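Local coordinates for piwi domain-containing protein (Vanderwaltozyma polyspora, PDB 5THE), which probably works as an RNA-guided, RNA-binding Argonaute, this chain being its C-terminal lobe, which carries the Piwi domain, at residues A[8-14]-A[464-470]; A[35-39]-A[247-253]; A[240-245]-A[295-299]; A[392-396]-A[437-441]. All coordinates share one frame; numbering follows the deposited sequence.

Interaction 1: A[8-14]-A[464-470]; sequences RHDYGTK and TSDYLQE
The Arg8 guanidinium, whose Arg8 NH1 lies 4.2 Å from Ser465 OG at the edge, has Tyr11 CE1 over one face, near the rim, while Arg8 CD lies over a face of the Tyr11 ring; Asp10 O and water 1 sit in plane at the guanidinium edge. Water 1 in turn donates to Ser465 OG, while Arg8 NH2 is held by Ser431 O and Asp436. The Asp10 carboxylate meets the helix start. Ser465 N reaches the syn lone pair of Asp10 OD1 at 2.9 Å, and Ser465 OG donates to the same Asp10 OD1 from above the carboxylate plane (2.8 Å). Asp10 CG stands between its backbone N and carbonyl carbon (chi1 64°), which turns the carboxylate to the first turn of helix 465-475. Within the RNase H-like Piwi fold this helix lies against strands 435-440 and 452-459, and the loop 8-14, just ahead of strand 16-22, runs past its N-terminus. Thr464 is the N-cap, its OG1 accepting from Tyr467 N at 3.2 Å. Two residues past the N-cap, the Asp466 carboxylate is met on its syn side by donors tilted out of its plane: Asp466 OD2 takes Thr13 N at 2.7 Å in a nearly straight bond (168°) as well as Lys14 N at 3.1 Å, and Asp466 OD1 takes Thr13 OG1 at 2.7 Å. Both carboxylates would probably be stabilised by the helix dipole. Farther along, the extended Lys14 reaches Glu470 in a long salt bridge, with water 3 bonded to both Lys14 NZ and Glu470 OE1.

Interaction 2: A[35-39]-A[247-253]; sequences PVVQF and HSLSIEN
Asn253 OD1 is gripped from opposite faces of its amide plane, by Val36 N at 2.8 Å on one side and by Ser250 OG at 2.7 Å on the other. The same Ser250 OG accepts from Asn253 N (3.1 Å), as the N-cap of helix 251-254, so the N-cap hydroxyl and the backbone of segment 35-39 meet on Asn253 OD1. Ser250 N adds a bond to Val36 O at 2.9 Å. From there the two segments run antiparallel: Gln38 and Ser248 form a hydrogen-bonded pair, with Gln38 N 2.6 Å from Ser248 O and Ser248 N donating to Gln38 O, while Val37 and Leu249 form the adjoining non-hydrogen-bonded pair. Gln38 bends at chi2 (75°), folding its amide back so that Gln38 NE2 donates to Phe39 O at 2.7 Å; water 4 links Gln38 OE1 to Ile251 N. Apolar contact is made at the other end, where the Leu249 methyls lie on the Pro35 ring, Leu249 CD2 being 3.5 Å from Pro35 CG. Strand 37-38 is the middle one of a small antiparallel sheet, between 43-44 and 248-249, and Asn474 of helix 465-475 touches Pro35, Leu249 and Asn253.

Interaction 3: A[240-245]-A[295-299]; sequences LKLLGS and FTQFP
Leu243, with positive phi (69°), ends helix 228-241 and turns the chain so that Leu240 O and Gly244 O both meet the Gln297 amide. Gln297 NE2 donates to both carbonyls, at 3.0 Å to Leu240 O and at 2.9 Å to Gly244 O, with N-H...O angles of 162° and 158°. Each acceptor lies close to the amide plane of Gln297. On Leu240 O the donor sits on a lone pair, and the same oxygen also accepts Leu243 N (2.8 Å). A bend at chi2 carries the Gln297 amide to the helix end, and water 5 donates to Gln297 OE1 and to Leu240 O, which fixes the amide's rotation further. The turn is a Schellman motif, with Leu243 as its C-prime residue. The side chain of Gln297, from loop 295-299 between the antiparallel strands 282-289 and 300-305 of the Piwi fold, thus bonds to the carbonyls at the end of helix 228-241. Lys241, in the last turn of that helix, packs on a phosphate of the bound RNA, consistent with the guide-binding surface of an Argonaute. Beside the amide, Leu240 CD2 lies 3.8 Å from Thr296 O, alongside the Gln297 side chain, which runs the other way. Thr296 presents its methyl branch to Ser245, but its torsion is far from staggered and Thr296 CG2 comes within 2.9 Å of Ser245 OG, so the exact setting of that branch is doubtful.

Interaction 4: A[392-396]-A[437-441]; sequences NQVRF and FFIQS
Phe438 and Phe396 form an offset edge-to-face pair, joining strand 435-440 of the RNase H-like Piwi domain to the loop that leads into strand 397-398. Their ring centroids are 5.7 Å apart and the planes stand at 72°, the edge of Phe396 turned toward the face of Phe438. Phe396 CZ presses on the root of the other side chain, 3.6 Å from Phe438 CB, which lies near the plane of the Phe396 ring. At the far end of the Phe438 ring, Val394 CG2 touches Phe438 CZ at 3.8 Å. His453, stacked with Phe438, adds an aromatic neighbour. Gln440, its CG anti to the backbone N (chi1 -175°), stretches past Phe396 in the opposite direction, amide and ring planes nearly parallel, Gln440 OE1 being 3.6 Å from Phe396 CD2. Two waters lie between the amide and the Phe396 backbone: water 7 accepts from Phe396 N and is close to Gln440 OE1, and water 6 is close to Phe396 O and accepts from Gln440 NE2 at 3.0 Å.

How the interactions relate
Interaction 1 joins parts of the chain some 450 residues apart, tying the loop ahead of strand 16-22 to helix 465-475, and the other three close within that span. Interactions 1 and 4, with centres about 16 Å apart, touch through Gln469 against Phe437 and Ile439, since helix 465-475 packs on strand 435-440. That helix also borders interaction 2, through Asn474. Interactions 2 and 3, centres about 15 Å apart, follow each other from helix 228-241 to strand 248-249 and alternate along the chain; His247 O packs on Thr296 OG1. Interactions 3 and 4 are about 29 Å apart between centres, yet each has a residue at a phosphate of the bound RNA, Lys241 and Arg395, consistent with RNA contacts on both parts of the lobe.

Interaction 1: A[8-14]-A[464-470]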
loop_
_atom_site.group_PDB
_atom_site.type_symbol
_atom_site.label_atom_id
_atom_site.label_comp_id
_atom_site.label_asym_id
_atom_site.label_seq_id
_atom_site.Cartn_x
_atom_site.Cartn_y
_atom_site.Cartn_z
ATOM N N ARG A 8 -26.803 6.520 6.035
ATOM C CA ARG A 8 -26.101 6.737 7.293
ATOM C C ARG A 8 -26.778 5.991 8.438
ATOM O O ARG A 8 -27.999 6.046 8.587
ATOM C CB ARG A 8 -26.051 8.229 7.606
ATOM C CG ARG A 8 -25.541 8.553 8.991
ATOM C CD ARG A 8 -25.371 10.095 9.206
ATOM N NE ARG A 8 -24.454 10.708 8.236
ATOM C CZ ARG A 8 -23.128 10.574 8.281
ATOM N NH1 ARG A 8 -22.575 9.857 9.253
ATOM N NH2 ARG A 8 -22.355 11.165 7.368
ATOM N N HIS A 9 -25.984 5.292 9.251
ATOM C CA HIS A 9 -26.536 4.616 10.428
ATOM C C HIS A 9 -26.637 5.561 11.624
ATOM O O HIS A 9 -27.670 5.640 12.294
ATOM C CB HIS A 9 -25.670 3.412 10.832
ATOM C CG HIS A 9 -25.409 2.435 9.732
ATOM N ND1 HIS A 9 -24.510 1.398 9.867
ATOM C CD2 HIS A 9 -25.929 2.322 8.485
ATOM C CE1 HIS A 9 -24.485 0.690 8.752
ATOM N NE2 HIS A 9 -25.336 1.230 7.897
ATOM N N ASP A 10 -25.567 6.285 11.883
ATOM C CA ASP A 10 -25.367 7.037 13.107
ATOM C C ASP A 10 -24.233 8.021 12.840
ATOM O O ASP A 10 -23.784 8.177 11.697
ATOM C CB ASP A 10 -25.064 6.087 14.266
ATOM C CG ASP A 10 -23.747 5.323 14.075
ATOM O OD1 ASP A 10 -23.146 5.380 12.984
ATOM O OD2 ASP A 10 -23.311 4.657 15.037
ATOM N N TYR A 11 -23.764 8.670 13.897
ATOM C CA TYR A 11 -22.593 9.527 13.872
ATOM C C TYR A 11 -21.595 8.990 14.889
ATOM O O TYR A 11 -21.967 8.302 15.837
ATOM C CB TYR A 11 -22.959 10.988 14.204
ATOM C CG TYR A 11 -23.820 11.639 13.150
ATOM C CD1 TYR A 11 -23.249 12.248 12.042
ATOM C CD2 TYR A 11 -25.207 11.623 13.250
ATOM C CE1 TYR A 11 -24.031 12.839 11.072
ATOM C CE2 TYR A 11 -25.995 12.219 12.288
ATOM C CZ TYR A 11 -25.403 12.824 11.212
ATOM O OH TYR A 11 -26.190 13.400 10.256
ATOM N N GLY A 12 -20.320 9.311 14.697
ATOM C CA GLY A 12 -19.324 8.910 15.667
ATOM C C GLY A 12 -19.405 9.717 16.952
ATOM O O GLY A 12 -19.925 10.836 17.008
ATOM N N THR A 13 -18.856 9.134 18.014
ATOM C CA THR A 13 -18.902 9.746 19.339
ATOM C C THR A 13 -17.553 9.850 20.021
ATOM O O THR A 13 -17.431 10.625 20.979
ATOM C CB THR A 13 -19.836 8.961 20.285
ATOM O OG1 THR A 13 -19.254 7.686 20.585
ATOM C CG2 THR A 13 -21.243 8.760 19.676
ATOM N N LYS A 14 -16.553 9.088 19.594
ATOM C CA LYS A 14 -15.318 8.968 20.355
ATOM C C LYS A 14 -14.343 10.097 20.032
ATOM O O LYS A 14 -14.437 10.763 19.002
ATOM C CB LYS A 14 -14.664 7.621 20.074
ATOM C CG LYS A 14 -15.504 6.459 20.590
ATOM C CD LYS A 14 -14.831 5.136 20.324
ATOM C CE LYS A 14 -15.637 3.994 20.932
ATOM N NZ LYS A 14 -15.008 2.671 20.644
ATOM N N THR A 464 -20.990 0.584 13.101
ATOM C CA THR A 464 -21.264 1.931 13.576
ATOM C C THR A 464 -20.202 2.893 13.058
ATOM O O THR A 464 -19.111 2.488 12.654
ATOM C CB THR A 464 -21.265 1.983 15.101
ATOM O OG1 THR A 464 -19.946 1.669 15.566
ATOM C CG2 THR A 464 -22.285 1.012 15.693
ATOM N N SER A 465 -20.525 4.189 13.096
ATOM C CA SER A 465 -19.535 5.187 12.709
ATOM C C SER A 465 -18.251 5.044 13.520
ATOM O O SER A 465 -17.153 5.130 12.966
ATOM C CB SER A 465 -20.101 6.594 12.860
ATOM O OG SER A 465 -21.056 6.856 11.850
ATOM N N ASP A 466 -18.370 4.826 14.838
ATOM C CA ASP A 466 -17.163 4.711 15.669
ATOM C C ASP A 466 -16.302 3.529 15.251
ATOM O O ASP A 466 -15.064 3.622 15.228
ATOM C CB ASP A 466 -17.510 4.557 17.154
ATOM C CG ASP A 466 -17.950 5.857 17.826
ATOM O OD1 ASP A 466 -18.876 5.780 18.648
ATOM O OD2 ASP A 466 -17.392 6.942 17.540
ATOM N N TYR A 467 -16.927 2.388 14.961
ATOM C CA TYR A 467 -16.190 1.216 14.513
ATOM C C TYR A 467 -15.493 1.481 13.177
ATOM O O TYR A 467 -14.284 1.243 13.025
ATOM C CB TYR A 467 -17.141 0.022 14.407
ATOM C CG TYR A 467 -16.514 -1.200 13.772
ATOM C CD1 TYR A 467 -15.589 -1.962 14.475
ATOM C CD2 TYR A 467 -16.828 -1.578 12.469
ATOM C CE1 TYR A 467 -14.991 -3.065 13.912
ATOM C CE2 TYR A 467 -16.231 -2.695 11.893
ATOM C CZ TYR A 467 -15.326 -3.442 12.639
ATOM O OH TYR A 467 -14.696 -4.543 12.106
ATOM N N LEU A 468 -16.235 2.020 12.205
ATOM C CA LEU A 468 -15.630 2.255 10.897
ATOM C C LEU A 468 -14.550 3.323 10.971
ATOM O O LEU A 468 -13.522 3.217 10.295
ATOM C CB LEU A 468 -16.695 2.650 9.874
ATOM C CG LEU A 468 -17.691 1.566 9.467
ATOM C CD1 LEU A 468 -18.530 2.084 8.314
ATOM C CD2 LEU A 468 -16.974 0.274 9.093
ATOM N N GLN A 469 -14.764 4.365 11.782
ATOM C CA GLN A 469 -13.762 5.424 11.844
ATOM C C GLN A 469 -12.513 4.945 12.553
ATOM O O GLN A 469 -11.403 5.364 12.204
ATOM C CB GLN A 469 -14.338 6.673 12.522
ATOM C CG GLN A 469 -15.377 7.358 11.634
ATOM C CD GLN A 469 -16.276 8.348 12.369
ATOM O OE1 GLN A 469 -16.038 8.694 13.506
ATOM N NE2 GLN A 469 -17.318 8.784 11.714
ATOM N N GLU A 470 -12.668 4.053 13.533
ATOM C CA GLU A 470 -11.491 3.553 14.220
ATOM C C GLU A 470 -10.678 2.649 13.300
ATOM O O GLU A 470 -9.450 2.747 13.253
ATOM C CB GLU A 470 -11.905 2.816 15.499
ATOM C CG GLU A 470 -10.728 2.461 16.403
ATOM C CD GLU A 470 -11.142 1.808 17.695
ATOM O OE1 GLU A 470 -12.355 1.622 17.939
ATOM O OE2 GLU A 470 -10.230 1.482 18.475
HETATM O O HOH W 1 -20.135 8.989 10.413
HETATM O O HOH W 2 -20.913 5.320 16.204
HETATM O O HOH W 3 -14.968 2.000 17.881
#

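Interaction 2: A[35-39]-A[247-253]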
loop_
_atom_site.group_PDB
_atom_site.type_symbol
_atom_site.label_atom_id
_atom_site.label_comp_id
_atom_site.label_asym_id
_atom_site.label_seq_id
_atom_site.Cartn_x
_atom_site.Cartn_y
_atom_site.Cartn_z
ATOM N N PRO A 35 -3.640 4.044 17.338
ATOM C CA PRO A 35 -3.443 2.696 17.876
ATOM C C PRO A 35 -2.047 2.577 18.457
ATOM O O PRO A 35 -1.161 3.408 18.230
ATOM C CB PRO A 35 -3.612 1.782 16.662
ATOM C CG PRO A 35 -3.154 2.653 15.495
ATOM C CD PRO A 35 -3.604 4.068 15.864
ATOM N N VAL A 36 -1.844 1.501 19.198
ATOM C CA VAL A 36 -0.509 1.148 19.656
ATOM C C VAL A 36 0.263 0.579 18.474
ATOM O O VAL A 36 -0.150 -0.420 17.876
ATOM C CB VAL A 36 -0.576 0.140 20.809
ATOM C CG1 VAL A 36 0.808 -0.249 21.239
ATOM C CG2 VAL A 36 -1.377 0.722 21.966
ATOM N N VAL A 37 1.379 1.212 18.123
ATOM C CA VAL A 37 2.234 0.665 17.076
ATOM C C VAL A 37 3.140 -0.390 17.696
ATOM O O VAL A 37 3.759 -0.157 18.735
ATOM C CB VAL A 37 3.052 1.772 16.390
ATOM C CG1 VAL A 37 4.015 1.151 15.373
ATOM C CG2 VAL A 37 2.126 2.777 15.694
ATOM N N GLN A 38 3.210 -1.558 17.068
ATOM C CA GLN A 38 3.930 -2.702 17.611
ATOM C C GLN A 38 5.223 -2.921 16.835
ATOM O O GLN A 38 5.188 -3.067 15.613
ATOM C CB GLN A 38 3.063 -3.965 17.539
ATOM C CG GLN A 38 3.771 -5.216 18.021
ATOM C CD GLN A 38 3.890 -5.242 19.530
ATOM O OE1 GLN A 38 2.889 -5.215 20.220
ATOM N NE2 GLN A 38 5.111 -5.277 20.046
ATOM N N PHE A 39 6.353 -2.971 17.546
ATOM C CA PHE A 39 7.628 -3.421 17.003
ATOM C C PHE A 39 7.932 -4.818 17.544
ATOM O O PHE A 39 7.103 -5.431 18.222
ATOM C CB PHE A 39 8.737 -2.414 17.341
ATOM C CG PHE A 39 8.351 -0.988 17.081
ATOM C CD1 PHE A 39 8.242 -0.510 15.785
ATOM C CD2 PHE A 39 8.077 -0.131 18.135
ATOM C CE1 PHE A 39 7.867 0.811 15.546
ATOM C CE2 PHE A 39 7.706 1.186 17.903
ATOM C CZ PHE A 39 7.605 1.654 16.604
ATOM N N HIS A 247 6.480 -3.050 11.262
ATOM C CA HIS A 247 5.645 -2.753 12.408
ATOM C C HIS A 247 4.237 -3.239 12.127
ATOM O O HIS A 247 3.870 -3.540 10.990
ATOM C CB HIS A 247 5.632 -1.250 12.714
ATOM C CG HIS A 247 5.041 -0.421 11.612
ATOM N ND1 HIS A 247 5.751 -0.064 10.481
ATOM C CD2 HIS A 247 3.803 0.109 11.465
ATOM C CE1 HIS A 247 4.982 0.670 9.696
ATOM N NE2 HIS A 247 3.792 0.787 10.266
ATOM N N SER A 248 3.447 -3.316 13.189
ATOM C CA SER A 248 2.041 -3.644 13.089
ATOM C C SER A 248 1.330 -2.839 14.157
ATOM O O SER A 248 1.926 -1.978 14.813
ATOM C CB SER A 248 1.802 -5.152 13.250
ATOM O OG SER A 248 1.857 -5.550 14.623
ATOM N N LEU A 249 0.051 -3.128 14.338
ATOM C CA LEU A 249 -0.670 -2.641 15.503
ATOM C C LEU A 249 -0.585 -3.679 16.616
ATOM O O LEU A 249 -0.287 -4.855 16.383
ATOM C CB LEU A 249 -2.133 -2.358 15.152
ATOM C CG LEU A 249 -2.338 -1.412 13.976
ATOM C CD1 LEU A 249 -3.818 -1.075 13.849
ATOM C CD2 LEU A 249 -1.489 -0.158 14.174
ATOM N N SER A 250 -0.857 -3.238 17.833
ATOM C CA SER A 250 -0.863 -4.170 18.954
ATOM C C SER A 250 -1.961 -5.210 18.777
ATOM O O SER A 250 -2.915 -5.029 18.018
ATOM C CB SER A 250 -1.080 -3.435 20.275
ATOM O OG SER A 250 -2.422 -2.974 20.354
ATOM N N ILE A 251 -1.803 -6.314 19.510
ATOM C CA ILE A 251 -2.819 -7.364 19.559
ATOM C C ILE A 251 -4.171 -6.792 19.974
ATOM O O ILE A 251 -5.208 -7.119 19.388
ATOM C CB ILE A 251 -2.366 -8.486 20.511
ATOM C CG1 ILE A 251 -1.302 -9.346 19.821
ATOM C CG2 ILE A 251 -3.577 -9.308 21.022
ATOM C CD1 ILE A 251 -0.794 -10.504 20.657
ATOM N N GLU A 252 -4.180 -5.949 21.010
ATOM C CA GLU A 252 -5.427 -5.331 21.453
ATOM C C GLU A 252 -6.107 -4.586 20.307
ATOM O O GLU A 252 -7.310 -4.746 20.075
ATOM C CB GLU A 252 -5.144 -4.393 22.629
ATOM C CG GLU A 252 -6.360 -3.903 23.391
ATOM C CD GLU A 252 -7.299 -5.025 23.829
ATOM O OE1 GLU A 252 -8.523 -4.787 23.861
ATOM O OE2 GLU A 252 -6.831 -6.143 24.138
ATOM N N ASN A 253 -5.340 -3.785 19.560
ATOM C CA ASN A 253 -5.905 -3.040 18.438
ATOM C C ASN A 253 -6.380 -3.968 17.320
ATOM O O ASN A 253 -7.413 -3.711 16.690
ATOM C CB ASN A 253 -4.872 -2.047 17.895
ATOM C CG ASN A 253 -4.614 -0.887 18.838
ATOM O OD1 ASN A 253 -3.505 -0.716 19.329
ATOM N ND2 ASN A 253 -5.635 -0.070 19.073
HETATM O O HOH W 4 0.800 -6.892 20.380
#

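Interaction 3: A[240-245]-A[295-299]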
loop_
_atom_site.group_PDB
_atom_site.type_symbol
_atom_site.label_atom_id
_atom_site.label_comp_id
_atom_site.label_asym_id
_atom_site.label_seq_id
_atom_site.Cartn_x
_atom_site.Cartn_y
_atom_site.Cartn_z
ATOM N N LEU A 240 9.482 -6.527 3.589
ATOM C CA LEU A 240 8.137 -6.907 3.151
ATOM C C LEU A 240 8.192 -7.879 1.976
ATOM O O LEU A 240 7.483 -8.895 1.967
ATOM C CB LEU A 240 7.319 -5.666 2.786
ATOM C CG LEU A 240 6.968 -4.751 3.973
ATOM C CD1 LEU A 240 6.311 -3.459 3.491
ATOM C CD2 LEU A 240 6.065 -5.483 4.998
ATOM N N LYS A 241 9.020 -7.570 0.962
ATOM C CA LYS A 241 9.161 -8.456 -0.189
ATOM C C LYS A 241 9.670 -9.825 0.225
ATOM O O LYS A 241 9.293 -10.835 -0.373
ATOM C CB LYS A 241 10.091 -7.824 -1.228
ATOM C CG LYS A 241 9.391 -6.728 -2.021
ATOM C CD LYS A 241 10.377 -5.841 -2.728
ATOM C CE LYS A 241 9.684 -4.903 -3.709
ATOM N NZ LYS A 241 10.688 -3.985 -4.360
ATOM N N LEU A 242 10.485 -9.878 1.280
ATOM C CA LEU A 242 10.926 -11.122 1.889
ATOM C C LEU A 242 9.911 -11.698 2.883
ATOM O O LEU A 242 10.298 -12.505 3.733
ATOM C CB LEU A 242 12.273 -10.900 2.570
ATOM C CG LEU A 242 13.386 -10.649 1.550
ATOM C CD1 LEU A 242 14.556 -9.873 2.166
ATOM C CD2 LEU A 242 13.841 -11.998 1.014
ATOM N N LEU A 243 8.641 -11.301 2.787
ATOM C CA LEU A 243 7.540 -11.840 3.588
ATOM C C LEU A 243 7.647 -11.450 5.050
ATOM O O LEU A 243 7.021 -12.074 5.909
ATOM C CB LEU A 243 7.431 -13.369 3.465
ATOM C CG LEU A 243 7.369 -13.889 2.026
ATOM C CD1 LEU A 243 7.144 -15.412 1.980
ATOM C CD2 LEU A 243 6.289 -13.165 1.257
ATOM N N GLY A 244 8.424 -10.421 5.358
ATOM C CA GLY A 244 8.574 -9.990 6.725
ATOM C C GLY A 244 7.450 -9.086 7.196
ATOM O O GLY A 244 6.507 -8.754 6.481
ATOM N N SER A 245 7.557 -8.707 8.459
ATOM C CA SER A 245 6.685 -7.724 9.077
ATOM C C SER A 245 7.595 -6.674 9.675
ATOM O O SER A 245 8.559 -7.017 10.364
ATOM C CB SER A 245 5.795 -8.338 10.176
ATOM O OG SER A 245 5.023 -9.392 9.653
ATOM N N PHE A 295 -2.172 -8.093 9.439
ATOM C CA PHE A 295 -2.464 -7.098 8.397
ATOM C C PHE A 295 -1.202 -6.402 7.901
ATOM O O PHE A 295 -1.213 -5.243 7.477
ATOM C CB PHE A 295 -3.504 -6.096 8.884
ATOM C CG PHE A 295 -4.746 -6.763 9.367
ATOM C CD1 PHE A 295 -5.719 -7.174 8.461
ATOM C CD2 PHE A 295 -4.905 -7.051 10.718
ATOM C CE1 PHE A 295 -6.861 -7.819 8.902
ATOM C CE2 PHE A 295 -6.045 -7.721 11.187
ATOM C CZ PHE A 295 -7.025 -8.105 10.291
ATOM N N THR A 296 -0.126 -7.147 7.917
ATOM C CA THR A 296 1.201 -6.689 7.560
ATOM C C THR A 296 1.532 -6.959 6.101
ATOM O O THR A 296 2.426 -6.311 5.531
ATOM C CB THR A 296 2.165 -7.408 8.508
ATOM O OG1 THR A 296 2.413 -6.575 9.659
ATOM C CG2 THR A 296 3.400 -7.800 7.823
ATOM N N GLN A 297 0.814 -7.889 5.483
ATOM C CA GLN A 297 1.088 -8.355 4.129
ATOM C C GLN A 297 -0.190 -8.269 3.309
ATOM O O GLN A 297 -1.228 -8.811 3.713
ATOM C CB GLN A 297 1.605 -9.784 4.165
ATOM C CG GLN A 297 3.037 -9.893 4.654
ATOM C CD GLN A 297 4.026 -9.520 3.558
ATOM O OE1 GLN A 297 3.704 -9.617 2.366
ATOM N NE2 GLN A 297 5.232 -9.090 3.952
ATOM N N PHE A 298 -0.115 -7.582 2.170
ATOM C CA PHE A 298 -1.251 -7.398 1.267
ATOM C C PHE A 298 -0.857 -7.767 -0.161
ATOM O O PHE A 298 -0.725 -6.890 -1.023
ATOM C CB PHE A 298 -1.764 -5.957 1.299
ATOM C CG PHE A 298 -2.662 -5.652 2.459
ATOM C CD1 PHE A 298 -2.131 -5.411 3.722
ATOM C CD2 PHE A 298 -4.043 -5.585 2.289
ATOM C CE1 PHE A 298 -2.953 -5.124 4.792
ATOM C CE2 PHE A 298 -4.878 -5.289 3.373
ATOM C CZ PHE A 298 -4.333 -5.071 4.620
ATOM N N PRO A 299 -0.676 -9.052 -0.455
ATOM C CA PRO A 299 -0.494 -9.445 -1.858
ATOM C C PRO A 299 -1.768 -9.146 -2.624
ATOM O O PRO A 299 -2.848 -9.004 -2.049
ATOM C CB PRO A 299 -0.202 -10.948 -1.805
ATOM C CG PRO A 299 -0.734 -11.416 -0.481
ATOM C CD PRO A 299 -0.730 -10.206 0.462
HETATM O O HOH W 5 5.420 -9.819 0.330
#

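Interaction 4: A[392-396]-A[437-441]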
loop_
_atom_site.group_PDB
_atom_site.type_symbol
_atom_site.label_atom_id
_atom_site.label_comp_id
_atom_site.label_asym_id
_atom_site.label_seq_id
_atom_site.Cartn_x
_atom_site.Cartn_y
_atom_site.Cartn_z
ATOM N N ASN A 392 -9.475 16.179 -2.529
ATOM C CA ASN A 392 -10.697 16.963 -2.502
ATOM C C ASN A 392 -10.320 18.375 -2.087
ATOM O O ASN A 392 -9.167 18.650 -1.748
ATOM C CB ASN A 392 -11.738 16.331 -1.575
ATOM C CG ASN A 392 -11.172 15.991 -0.220
ATOM O OD1 ASN A 392 -10.837 16.885 0.557
ATOM N ND2 ASN A 392 -11.051 14.694 0.073
ATOM N N GLN A 393 -11.300 19.275 -2.123
ATOM C CA GLN A 393 -11.026 20.684 -1.873
ATOM C C GLN A 393 -11.137 21.068 -0.407
ATOM O O GLN A 393 -10.742 22.177 -0.044
ATOM C CB GLN A 393 -11.977 21.562 -2.694
ATOM C CG GLN A 393 -11.633 21.650 -4.178
ATOM C CD GLN A 393 -10.124 21.582 -4.459
ATOM O OE1 GLN A 393 -9.581 20.520 -4.721
ATOM N NE2 GLN A 393 -9.454 22.718 -4.396
ATOM N N VAL A 394 -11.671 20.190 0.436
ATOM C CA VAL A 394 -11.868 20.508 1.842
ATOM C C VAL A 394 -10.517 20.629 2.532
ATOM O O VAL A 394 -9.633 19.782 2.350
ATOM C CB VAL A 394 -12.725 19.424 2.507
ATOM C CG1 VAL A 394 -12.946 19.752 3.953
ATOM C CG2 VAL A 394 -14.044 19.277 1.761
ATOM N N ARG A 395 -10.352 21.681 3.330
ATOM C CA ARG A 395 -9.190 21.819 4.195
ATOM C C ARG A 395 -9.663 22.096 5.611
ATOM O O ARG A 395 -10.686 22.760 5.812
ATOM C CB ARG A 395 -8.263 22.944 3.719
ATOM C CG ARG A 395 -7.669 22.717 2.348
ATOM C CD ARG A 395 -6.759 21.499 2.330
ATOM N NE ARG A 395 -6.112 21.332 1.032
ATOM C CZ ARG A 395 -6.634 20.672 -0.002
ATOM N NH1 ARG A 395 -7.828 20.093 0.087
ATOM N NH2 ARG A 395 -5.950 20.584 -1.130
ATOM N N PHE A 396 -8.923 21.556 6.584
ATOM C CA PHE A 396 -9.196 21.703 8.012
ATOM C C PHE A 396 -8.108 22.577 8.611
ATOM O O PHE A 396 -6.919 22.268 8.482
ATOM C CB PHE A 396 -9.201 20.346 8.716
ATOM C CG PHE A 396 -10.284 19.395 8.254
ATOM C CD1 PHE A 396 -11.418 19.866 7.603
ATOM C CD2 PHE A 396 -10.179 18.026 8.518
ATOM C CE1 PHE A 396 -12.415 18.999 7.197
ATOM C CE2 PHE A 396 -11.174 17.157 8.136
ATOM C CZ PHE A 396 -12.295 17.637 7.462
ATOM N N PHE A 437 -17.676 10.404 6.102
ATOM C CA PHE A 437 -16.921 11.086 7.144
ATOM C C PHE A 437 -15.549 11.422 6.581
ATOM O O PHE A 437 -15.081 10.799 5.626
ATOM C CB PHE A 437 -16.815 10.248 8.430
ATOM C CG PHE A 437 -16.336 8.846 8.218
ATOM C CD1 PHE A 437 -14.982 8.562 8.144
ATOM C CD2 PHE A 437 -17.242 7.803 8.113
ATOM C CE1 PHE A 437 -14.539 7.272 7.955
ATOM C CE2 PHE A 437 -16.806 6.496 7.922
ATOM C CZ PHE A 437 -15.451 6.231 7.838
ATOM N N PHE A 438 -14.937 12.449 7.155
ATOM C CA PHE A 438 -13.564 12.810 6.840
ATOM C C PHE A 438 -12.669 12.355 7.978
ATOM O O PHE A 438 -13.048 12.455 9.148
ATOM C CB PHE A 438 -13.389 14.324 6.675
ATOM C CG PHE A 438 -14.092 14.912 5.491
ATOM C CD1 PHE A 438 -15.430 15.265 5.567
ATOM C CD2 PHE A 438 -13.391 15.173 4.318
ATOM C CE1 PHE A 438 -16.074 15.835 4.490
ATOM C CE2 PHE A 438 -14.027 15.754 3.229
ATOM C CZ PHE A 438 -15.366 16.088 3.313
ATOM N N ILE A 439 -11.475 11.879 7.639
ATOM C CA ILE A 439 -10.425 11.699 8.640
ATOM C C ILE A 439 -9.131 12.241 8.054
ATOM O O ILE A 439 -8.772 11.925 6.917
ATOM C CB ILE A 439 -10.233 10.236 9.082
ATOM C CG1 ILE A 439 -11.545 9.606 9.551
ATOM C CG2 ILE A 439 -9.244 10.178 10.219
ATOM C CD1 ILE A 439 -11.421 8.115 9.965
ATOM N N GLN A 440 -8.450 13.077 8.810
ATOM C CA GLN A 440 -7.104 13.507 8.459
ATOM C C GLN A 440 -6.204 12.702 9.378
ATOM O O GLN A 440 -6.040 13.041 10.545
ATOM C CB GLN A 440 -6.940 15.016 8.627
ATOM C CG GLN A 440 -5.614 15.560 8.176
ATOM C CD GLN A 440 -5.692 17.053 7.908
ATOM O OE1 GLN A 440 -6.742 17.559 7.496
ATOM N NE2 GLN A 440 -4.600 17.767 8.162
ATOM N N SER A 441 -5.673 11.597 8.863
ATOM C CA SER A 441 -5.028 10.602 9.706
ATOM C C SER A 441 -3.541 10.860 9.896
ATOM O O SER A 441 -2.941 10.295 10.815
ATOM C CB SER A 441 -5.245 9.212 9.093
ATOM O OG SER A 441 -4.981 9.285 7.688
HETATM O O HOH W 6 -4.907 20.704 8.785
HETATM O O HOH W 7 -6.930 19.801 6.241
#